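Local coordinates for DnaJ homolog subfamily C member 27-A (Xenopus laevis, PDB 6JMG), which binds GTP with a magnesium ion as a Rab-family small GTPase carrying a DnaJ domain, and may regulate the MEK/ERK pathway, at residues C31-F41 against A165-F175. Sequence-based numbering, arbitrary orientation.
With GTP (guanosine-5'-triphosphate), chain C.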
ATOM      1  N   CYS A  31      -4.391  13.631 -16.566  1.00 49.87           N
ATOM      2  CA  CYS A  31      -5.223  13.290 -17.715  1.00 51.37           C
ATOM      3  C   CYS A  31      -5.931  11.958 -17.538  1.00 58.00           C
ATOM      4  O   CYS A  31      -7.051  11.802 -18.030  1.00 58.12           O
ATOM      5  CB  CYS A  31      -4.418  13.208 -19.029  1.00 57.70           C
ATOM      6  SG  CYS A  31      -3.595  14.665 -19.674  1.00 66.32           S
ATOM      7  N   ILE A  32      -5.370  11.028 -16.762  1.00 49.38           N
ATOM      8  CA  ILE A  32      -6.144   9.853 -16.376  1.00 55.40           C
ATOM      9  C   ILE A  32      -7.388  10.272 -15.603  1.00 58.48           C
ATOM     10  O   ILE A  32      -8.502   9.816 -15.894  1.00 60.07           O
ATOM     11  CB  ILE A  32      -5.280   8.877 -15.561  1.00 58.25           C
ATOM     12  CG1 ILE A  32      -4.270   8.164 -16.470  1.00 56.56           C
ATOM     13  CG2 ILE A  32      -6.165   7.857 -14.893  1.00 50.98           C
ATOM     14  CD1 ILE A  32      -3.256   7.368 -15.691  1.00 50.55           C
ATOM     15  N   ILE A  33      -7.235  11.193 -14.647  1.00 56.76           N
ATOM     16  CA  ILE A  33      -8.376  11.577 -13.824  1.00 54.60           C
ATOM     17  C   ILE A  33      -9.405  12.327 -14.661  1.00 60.09           C
ATOM     18  O   ILE A  33     -10.597  11.996 -14.663  1.00 63.01           O
ATOM     19  CB  ILE A  33      -7.900  12.419 -12.631  1.00 58.45           C
ATOM     20  CG1 ILE A  33      -7.082  11.551 -11.666  1.00 53.47           C
ATOM     21  CG2 ILE A  33      -9.091  13.087 -11.936  1.00 51.13           C
ATOM     22  CD1 ILE A  33      -6.159  12.348 -10.764  1.00 57.19           C
ATOM     23  N   LYS A  34      -8.948  13.266 -15.481  1.00 50.10           N
ATOM     24  CA  LYS A  34      -9.915  14.056 -16.223  1.00 59.72           C
ATOM     25  C   LYS A  34     -10.549  13.268 -17.365  1.00 63.31           C
ATOM     26  O   LYS A  34     -11.692  13.563 -17.726  1.00 59.36           O
ATOM     27  CB  LYS A  34      -9.228  15.307 -16.781  1.00 60.76           C
ATOM     28  CG  LYS A  34      -8.925  16.346 -15.742  1.00 67.89           C
ATOM     29  CD  LYS A  34      -8.201  17.536 -16.334  1.00 67.82           C
ATOM     30  CE  LYS A  34      -8.347  18.743 -15.415  1.00 76.66           C
ATOM     31  NZ  LYS A  34      -7.135  19.603 -15.423  1.00 88.29           N
ATOM     32  N   ARG A  35      -9.876  12.211 -17.863  1.00 59.87           N
ATOM     33  CA  ARG A  35     -10.480  11.353 -18.875  1.00 54.86           C
ATOM     34  C   ARG A  35     -11.701  10.623 -18.326  1.00 59.08           C
ATOM     35  O   ARG A  35     -12.773  10.635 -18.945  1.00 65.35           O
ATOM     36  CB  ARG A  35      -9.445  10.359 -19.406  1.00 59.71           C
ATOM     37  CG  ARG A  35      -9.959   9.341 -20.450  1.00 52.89           C
ATOM     38  CD  ARG A  35     -10.426  10.015 -21.730  1.00 59.90           C
ATOM     39  NE  ARG A  35     -11.071   9.071 -22.637  1.00 63.24           N
ATOM     40  CZ  ARG A  35     -10.687   8.844 -23.890  1.00 69.83           C
ATOM     41  NH1 ARG A  35      -9.646   9.502 -24.403  1.00 54.87           N
ATOM     42  NH2 ARG A  35     -11.351   7.956 -24.635  1.00 69.33           N
ATOM     43  N   TYR A  36     -11.587  10.049 -17.130  1.00 57.57           N
ATOM     44  CA  TYR A  36     -12.711   9.293 -16.590  1.00 58.09           C
ATOM     45  C   TYR A  36     -13.741  10.185 -15.890  1.00 63.45           C
ATOM     46  O   TYR A  36     -14.944   9.942 -16.014  1.00 70.15           O
ATOM     47  CB  TYR A  36     -12.198   8.210 -15.645  1.00 62.94           C
ATOM     48  CG  TYR A  36     -13.281   7.395 -14.999  1.00 67.02           C
ATOM     49  CD1 TYR A  36     -13.820   6.287 -15.630  1.00 68.40           C
ATOM     50  CD2 TYR A  36     -13.775   7.739 -13.754  1.00 64.79           C
ATOM     51  CE1 TYR A  36     -14.822   5.537 -15.024  1.00 61.40           C
ATOM     52  CE2 TYR A  36     -14.752   7.007 -13.151  1.00 66.63           C
ATOM     53  CZ  TYR A  36     -15.274   5.908 -13.775  1.00 66.15           C
ATOM     54  OH  TYR A  36     -16.264   5.190 -13.137  1.00 77.50           O
ATOM     55  N   CYS A  37     -13.322  11.254 -15.216  1.00 51.93           N
ATOM     56  CA  CYS A  37     -14.304  11.986 -14.418  1.00 54.56           C
ATOM     57  C   CYS A  37     -14.943  13.130 -15.167  1.00 59.02           C
ATOM     58  O   CYS A  37     -16.100  13.461 -14.893  1.00 66.86           O
ATOM     59  CB  CYS A  37     -13.662  12.648 -13.182  1.00 51.20           C
ATOM     60  SG  CYS A  37     -12.628  11.657 -12.148  1.00 73.10           S
ATOM     61  N   GLU A  38     -14.227  13.720 -16.125  1.00 64.07           N
ATOM     62  CA  GLU A  38     -14.726  14.860 -16.881  1.00 60.35           C
ATOM     63  C   GLU A  38     -14.881  14.563 -18.364  1.00 64.94           C
ATOM     64  O   GLU A  38     -15.244  15.464 -19.129  1.00 67.29           O
ATOM     65  CB  GLU A  38     -13.827  16.071 -16.635  1.00 58.78           C
ATOM     66  CG  GLU A  38     -14.265  16.852 -15.381  1.00 69.57           C
ATOM     67  CD  GLU A  38     -13.219  17.836 -14.860  1.00 77.14           C
ATOM     68  OE1 GLU A  38     -12.138  17.966 -15.478  1.00 77.27           O
ATOM     69  OE2 GLU A  38     -13.488  18.481 -13.820  1.00 87.31           O
ATOM     70  N   LYS A  39     -14.664  13.314 -18.767  1.00 67.18           N
ATOM     71  CA  LYS A  39     -14.800  12.849 -20.143  1.00 62.07           C
ATOM     72  C   LYS A  39     -14.154  13.810 -21.143  1.00 61.44           C
ATOM     73  O   LYS A  39     -14.775  14.267 -22.108  1.00 56.31           O
ATOM     74  CB  LYS A  39     -16.284  12.623 -20.477  1.00 56.28           C
ATOM     75  CG  LYS A  39     -17.070  11.792 -19.441  1.00 75.27           C
ATOM     76  CD  LYS A  39     -17.001  10.280 -19.755  1.00 97.61           C
ATOM     77  CE  LYS A  39     -16.565   9.411 -18.533  1.00100.75           C
ATOM     78  NZ  LYS A  39     -15.979   8.045 -18.889  1.00 94.05           N
ATOM     79  N   ARG A  40     -12.858  14.056 -20.937  1.00 54.59           N
ATOM     80  CA  ARG A  40     -12.148  14.970 -21.815  1.00 58.71           C
ATOM     81  C   ARG A  40     -10.659  14.652 -21.816  1.00 55.76           C
ATOM     82  O   ARG A  40     -10.144  14.009 -20.901  1.00 57.43           O
ATOM     83  CB  ARG A  40     -12.404  16.423 -21.424  1.00 58.60           C
ATOM     84  CG  ARG A  40     -12.137  16.762 -19.989  1.00 62.39           C
ATOM     85  CD  ARG A  40     -12.297  18.254 -19.821  1.00 72.07           C
ATOM     86  NE  ARG A  40     -11.894  18.721 -18.510  1.00 76.97           N
ATOM     87  CZ  ARG A  40     -11.331  19.896 -18.275  1.00 72.86           C
ATOM     88  NH1 ARG A  40     -11.078  20.740 -19.269  1.00 73.87           N
ATOM     89  NH2 ARG A  40     -11.018  20.219 -17.032  1.00 71.84           N
ATOM     90  N   PHE A  41      -9.977  15.080 -22.886  1.00 59.17           N
ATOM     91  CA  PHE A  41      -8.538  14.862 -23.015  1.00 60.12           C
ATOM     92  C   PHE A  41      -7.943  15.850 -24.012  1.00 65.78           C
ATOM     93  O   PHE A  41      -8.420  15.955 -25.148  1.00 72.61           O
ATOM     94  CB  PHE A  41      -8.211  13.435 -23.477  1.00 53.73           C
ATOM     95  CG  PHE A  41      -6.764  13.256 -23.829  1.00 63.12           C
ATOM     96  CD1 PHE A  41      -5.818  12.991 -22.831  1.00 53.32           C
ATOM     97  CD2 PHE A  41      -6.327  13.414 -25.144  1.00 60.81           C
ATOM     98  CE1 PHE A  41      -4.488  12.865 -23.144  1.00 52.19           C
ATOM     99  CE2 PHE A  41      -4.987  13.286 -25.463  1.00 56.74           C
ATOM    100  CZ  PHE A  41      -4.070  13.002 -24.470  1.00 58.02           C
ATOM    101  N   ALA A 165      -4.822   7.595 -21.417  1.00 54.69           N
ATOM    102  CA  ALA A 165      -5.789   8.673 -21.282  1.00 54.90           C
ATOM    103  C   ALA A 165      -6.167   9.239 -22.639  1.00 59.69           C
ATOM    104  O   ALA A 165      -7.251   9.816 -22.782  1.00 61.03           O
ATOM    105  CB  ALA A 165      -5.223   9.773 -20.377  1.00 51.02           C
ATOM    106  N   GLN A 166      -5.295   9.068 -23.642  1.00 61.31           N
ATOM    107  CA  GLN A 166      -5.572   9.601 -24.969  1.00 64.06           C
ATOM    108  C   GLN A 166      -6.612   8.761 -25.693  1.00 57.16           C
ATOM    109  O   GLN A 166      -7.576   9.295 -26.234  1.00 55.45           O
ATOM    110  CB  GLN A 166      -4.279   9.670 -25.778  1.00 71.19           C
ATOM    111  CG  GLN A 166      -4.416  10.332 -27.137  1.00 71.66           C
ATOM    112  CD  GLN A 166      -4.770   9.341 -28.215  1.00 77.72           C
ATOM    113  OE1 GLN A 166      -4.343   8.184 -28.169  1.00 73.78           O
ATOM    114  NE2 GLN A 166      -5.563   9.782 -29.194  1.00 79.62           N
ATOM    115  N   SER A 167      -6.458   7.445 -25.663  1.00 66.62           N
ATOM    116  CA  SER A 167      -7.373   6.534 -26.334  1.00 62.70           C
ATOM    117  C   SER A 167      -8.557   6.125 -25.472  1.00 65.68           C
ATOM    118  O   SER A 167      -9.575   5.677 -26.015  1.00 71.54           O
ATOM    119  CB  SER A 167      -6.623   5.276 -26.756  1.00 56.59           C
ATOM    120  OG  SER A 167      -6.638   4.314 -25.705  1.00 72.76           O
ATOM    121  N   GLY A 168      -8.425   6.213 -24.151  1.00 54.42           N
ATOM    122  CA  GLY A 168      -9.411   5.673 -23.238  1.00 59.64           C
ATOM    123  C   GLY A 168      -9.186   4.228 -22.832  1.00 58.85           C
ATOM    124  O   GLY A 168      -9.778   3.784 -21.839  1.00 63.70           O
ATOM    125  N   GLU A 169      -8.312   3.494 -23.532  1.00 59.06           N
ATOM    126  CA  GLU A 169      -8.088   2.079 -23.228  1.00 58.10           C
ATOM    127  C   GLU A 169      -7.686   1.899 -21.769  1.00 65.58           C
ATOM    128  O   GLU A 169      -6.818   2.616 -21.260  1.00 60.99           O
ATOM    129  CB  GLU A 169      -6.993   1.532 -24.133  1.00 54.51           C
ATOM    130  CG  GLU A 169      -6.818   0.023 -24.138  1.00 68.25           C
ATOM    131  CD  GLU A 169      -5.658  -0.406 -25.040  1.00 72.26           C
ATOM    132  OE1 GLU A 169      -5.214   0.434 -25.859  1.00 80.36           O
ATOM    133  OE2 GLU A 169      -5.186  -1.567 -24.940  1.00 62.84           O
ATOM    134  N   GLY A 170      -8.318   0.932 -21.100  1.00 63.53           N
ATOM    135  CA  GLY A 170      -8.004   0.596 -19.722  1.00 55.67           C
ATOM    136  C   GLY A 170      -8.533   1.559 -18.672  1.00 66.69           C
ATOM    137  O   GLY A 170      -8.483   1.235 -17.474  1.00 59.15           O
ATOM    138  N   ILE A 171      -9.033   2.729 -19.073  1.00 64.18           N
ATOM    139  CA  ILE A 171      -9.349   3.765 -18.099  1.00 57.76           C
ATOM    140  C   ILE A 171     -10.563   3.364 -17.272  1.00 55.43           C
ATOM    141  O   ILE A 171     -10.528   3.365 -16.032  1.00 61.84           O
ATOM    142  CB  ILE A 171      -9.564   5.114 -18.816  1.00 58.22           C
ATOM    143  CG1 ILE A 171      -8.254   5.614 -19.441  1.00 58.96           C
ATOM    144  CG2 ILE A 171     -10.110   6.171 -17.868  1.00 51.92           C
ATOM    145  CD1 ILE A 171      -7.213   6.059 -18.440  1.00 51.02           C
ATOM    146  N   ASN A 172     -11.646   2.996 -17.947  1.00 53.78           N
ATOM    147  CA  ASN A 172     -12.876   2.620 -17.258  1.00 60.56           C
ATOM    148  C   ASN A 172     -12.698   1.345 -16.451  1.00 70.11           C
ATOM    149  O   ASN A 172     -13.286   1.208 -15.367  1.00 69.44           O
ATOM    150  CB  ASN A 172     -14.010   2.490 -18.271  1.00 59.46           C
ATOM    151  CG  ASN A 172     -14.320   3.811 -18.945  1.00 82.35           C
ATOM    152  OD1 ASN A 172     -13.531   4.310 -19.747  1.00 97.52           O
ATOM    153  ND2 ASN A 172     -15.446   4.405 -18.590  1.00 91.69           N
ATOM    154  N   GLU A 173     -11.893   0.411 -16.959  1.00 63.57           N
ATOM    155  CA  GLU A 173     -11.691  -0.843 -16.253  1.00 59.92           C
ATOM    156  C   GLU A 173     -10.879  -0.615 -14.990  1.00 67.67           C
ATOM    157  O   GLU A 173     -11.227  -1.136 -13.924  1.00 73.89           O
ATOM    158  CB  GLU A 173     -11.005  -1.853 -17.178  1.00 56.18           C
ATOM    159  CG  GLU A 173     -11.809  -2.197 -18.442  1.00 67.16           C
ATOM    160  CD  GLU A 173     -11.750  -1.145 -19.561  1.00 76.49           C
ATOM    161  OE1 GLU A 173     -11.082  -0.107 -19.410  1.00 82.24           O
ATOM    162  OE2 GLU A 173     -12.400  -1.353 -20.603  1.00 83.26           O
ATOM    163  N   MET A 174      -9.840   0.227 -15.081  1.00 73.85           N
ATOM    164  CA  MET A 174      -9.035   0.576 -13.908  1.00 67.39           C
ATOM    165  C   MET A 174      -9.900   1.225 -12.833  1.00 66.74           C
ATOM    166  O   MET A 174      -9.923   0.779 -11.684  1.00 61.61           O
ATOM    167  CB  MET A 174      -7.893   1.516 -14.319  1.00 65.03           C
ATOM    168  CG  MET A 174      -6.988   1.994 -13.164  1.00 66.01           C
ATOM    169  SD  MET A 174      -7.554   3.402 -12.195  1.00 48.79           S
ATOM    170  CE  MET A 174      -7.210   4.687 -13.374  1.00 71.76           C
ATOM    171  N   PHE A 175     -10.659   2.255 -13.202  1.00 65.13           N
ATOM    172  CA  PHE A 175     -11.475   2.939 -12.212  1.00 65.37           C
ATOM    173  C   PHE A 175     -12.555   2.034 -11.637  1.00 64.83           C
ATOM    174  O   PHE A 175     -12.881   2.135 -10.444  1.00 59.16           O
ATOM    175  CB  PHE A 175     -12.082   4.205 -12.816  1.00 57.71           C
ATOM    176  CG  PHE A 175     -11.204   5.398 -12.643  1.00 52.42           C
ATOM    177  CD1 PHE A 175     -10.970   5.921 -11.380  1.00 52.32           C
ATOM    178  CD2 PHE A 175     -10.554   5.956 -13.721  1.00 56.50           C
ATOM    179  CE1 PHE A 175     -10.136   7.002 -11.204  1.00 57.58           C
ATOM    180  CE2 PHE A 175      -9.708   7.036 -13.553  1.00 56.61           C
ATOM    181  CZ  PHE A 175      -9.498   7.562 -12.291  1.00 57.00           C
TER
HETATM  182  PG  GTP C 301       2.315  16.696 -13.599  1.00 61.34           P
HETATM  183  O1G GTP C 301       1.000  17.231 -13.076  1.00 47.09           O
HETATM  184  O2G GTP C 301       3.004  15.811 -12.591  1.00 46.63           O
HETATM  185  O3G GTP C 301       3.225  17.861 -13.946  1.00 57.06           O
HETATM  186  O3B GTP C 301       2.127  15.738 -14.890  1.00 64.58           O
HETATM  187  PB  GTP C 301       0.899  14.710 -15.063  1.00 63.80           P
HETATM  188  O1B GTP C 301       1.237  13.357 -14.498  1.00 52.01           O
HETATM  189  O2B GTP C 301      -0.405  15.180 -14.463  1.00 47.53           O
HETATM  190  O3A GTP C 301       0.815  14.541 -16.661  1.00 69.93           O
HETATM  191  PA  GTP C 301      -0.421  15.088 -17.526  1.00 59.82           P
HETATM  192  O1A GTP C 301      -1.721  14.404 -17.178  1.00 54.27           O
HETATM  193  O2A GTP C 301      -0.571  16.574 -17.394  1.00 59.19           O
HETATM  194  O5' GTP C 301       0.113  14.705 -18.979  1.00 62.49           O
HETATM  195  C5' GTP C 301       1.388  15.138 -19.388  1.00 63.66           C
HETATM  196  C4' GTP C 301       1.386  15.186 -20.912  1.00 54.57           C
HETATM  197  O4' GTP C 301       1.256  13.872 -21.383  1.00 57.22           O
HETATM  198  C3' GTP C 301       0.230  15.945 -21.513  1.00 50.49           C
HETATM  199  O3' GTP C 301       0.769  16.531 -22.657  1.00 52.00           O
HETATM  200  C2' GTP C 301      -0.768  14.908 -21.970  1.00 59.42           C
HETATM  201  O2' GTP C 301      -1.437  15.222 -23.170  1.00 59.82           O
HETATM  202  C1' GTP C 301       0.133  13.745 -22.248  1.00 51.18           C
HETATM  203  N9  GTP C 301      -0.535  12.471 -21.981  1.00 58.35           N
HETATM  204  C8  GTP C 301      -1.150  12.085 -20.816  1.00 56.33           C
HETATM  205  N7  GTP C 301      -1.598  10.811 -20.977  1.00 57.76           N
HETATM  206  C5  GTP C 301      -1.274  10.391 -22.221  1.00 63.62           C
HETATM  207  C6  GTP C 301      -1.486   9.195 -22.888  1.00 63.49           C
HETATM  208  O6  GTP C 301      -2.086   8.268 -22.349  1.00 56.12           O
HETATM  209  N1  GTP C 301      -1.003   9.039 -24.170  1.00 67.33           N
HETATM  210  C2  GTP C 301      -0.329  10.060 -24.794  1.00 60.88           C
HETATM  211  N2  GTP C 301       0.105   9.879 -26.034  1.00 74.61           N
HETATM  212  N3  GTP C 301      -0.119  11.256 -24.128  1.00 59.27           N
HETATM  213  C4  GTP C 301      -0.591  11.418 -22.865  1.00 64.24           C
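R35 NH1 reaches two successive backbone carbonyls, donating to Q166 O at 2.8 Å and, more weakly, to A165 O at 2.9 Å. This grip ties together two GTP-binding elements of the Ras-like G domain: helix 29-38, which begins at the end of the P-loop, and the S164–Q166 loop, which corresponds to the SA motif of small GTPases. It illustrates how one side chain can join two elements that meet the same nucleotide. R35 leaves the helix with CG anti to the backbone N (chi1 178°) and then bends at chi2, carrying its guanidinium across the loop with G168 CA over one face. The bond to Q166 O comes from well above that carbonyl's plane, so NH1 is not on a lone pair of that oxygen.

Both elements also hold the nucleotide. C31 N donates to the alpha-phosphate oxygen O1A of GTP at 2.8 Å, while A165 N makes a weak bond to guanine O6 at 3.0 Å. The A165 methyl rests against C31 O and the C31 carbonyl carbon. Beyond the helix, Q166 CA lies 3.6 Å from the centroid of the F41 ring, over its face, in a CH-pi contact; the same ring borders the ribose at O2'.

Farther from the nucleotide the contact becomes mainly apolar, where helix 31-38 passes helix 171-175 nearly at right angles (91°). Y36 and F175 form an offset stack, centroids 4.4 Å apart and planes 18° from parallel, with F175 CB over the middle of the tyrosine ring. I171 CG2 fills in beside Y36 CB, and N172 ND2 lies at the tyrosine's edge. The I32 side chain packs against strands 128-134 and 159-163. There its CG2 meets M174 CE at 3.7 Å, the methyl that also covers the F175 face opposite Y36.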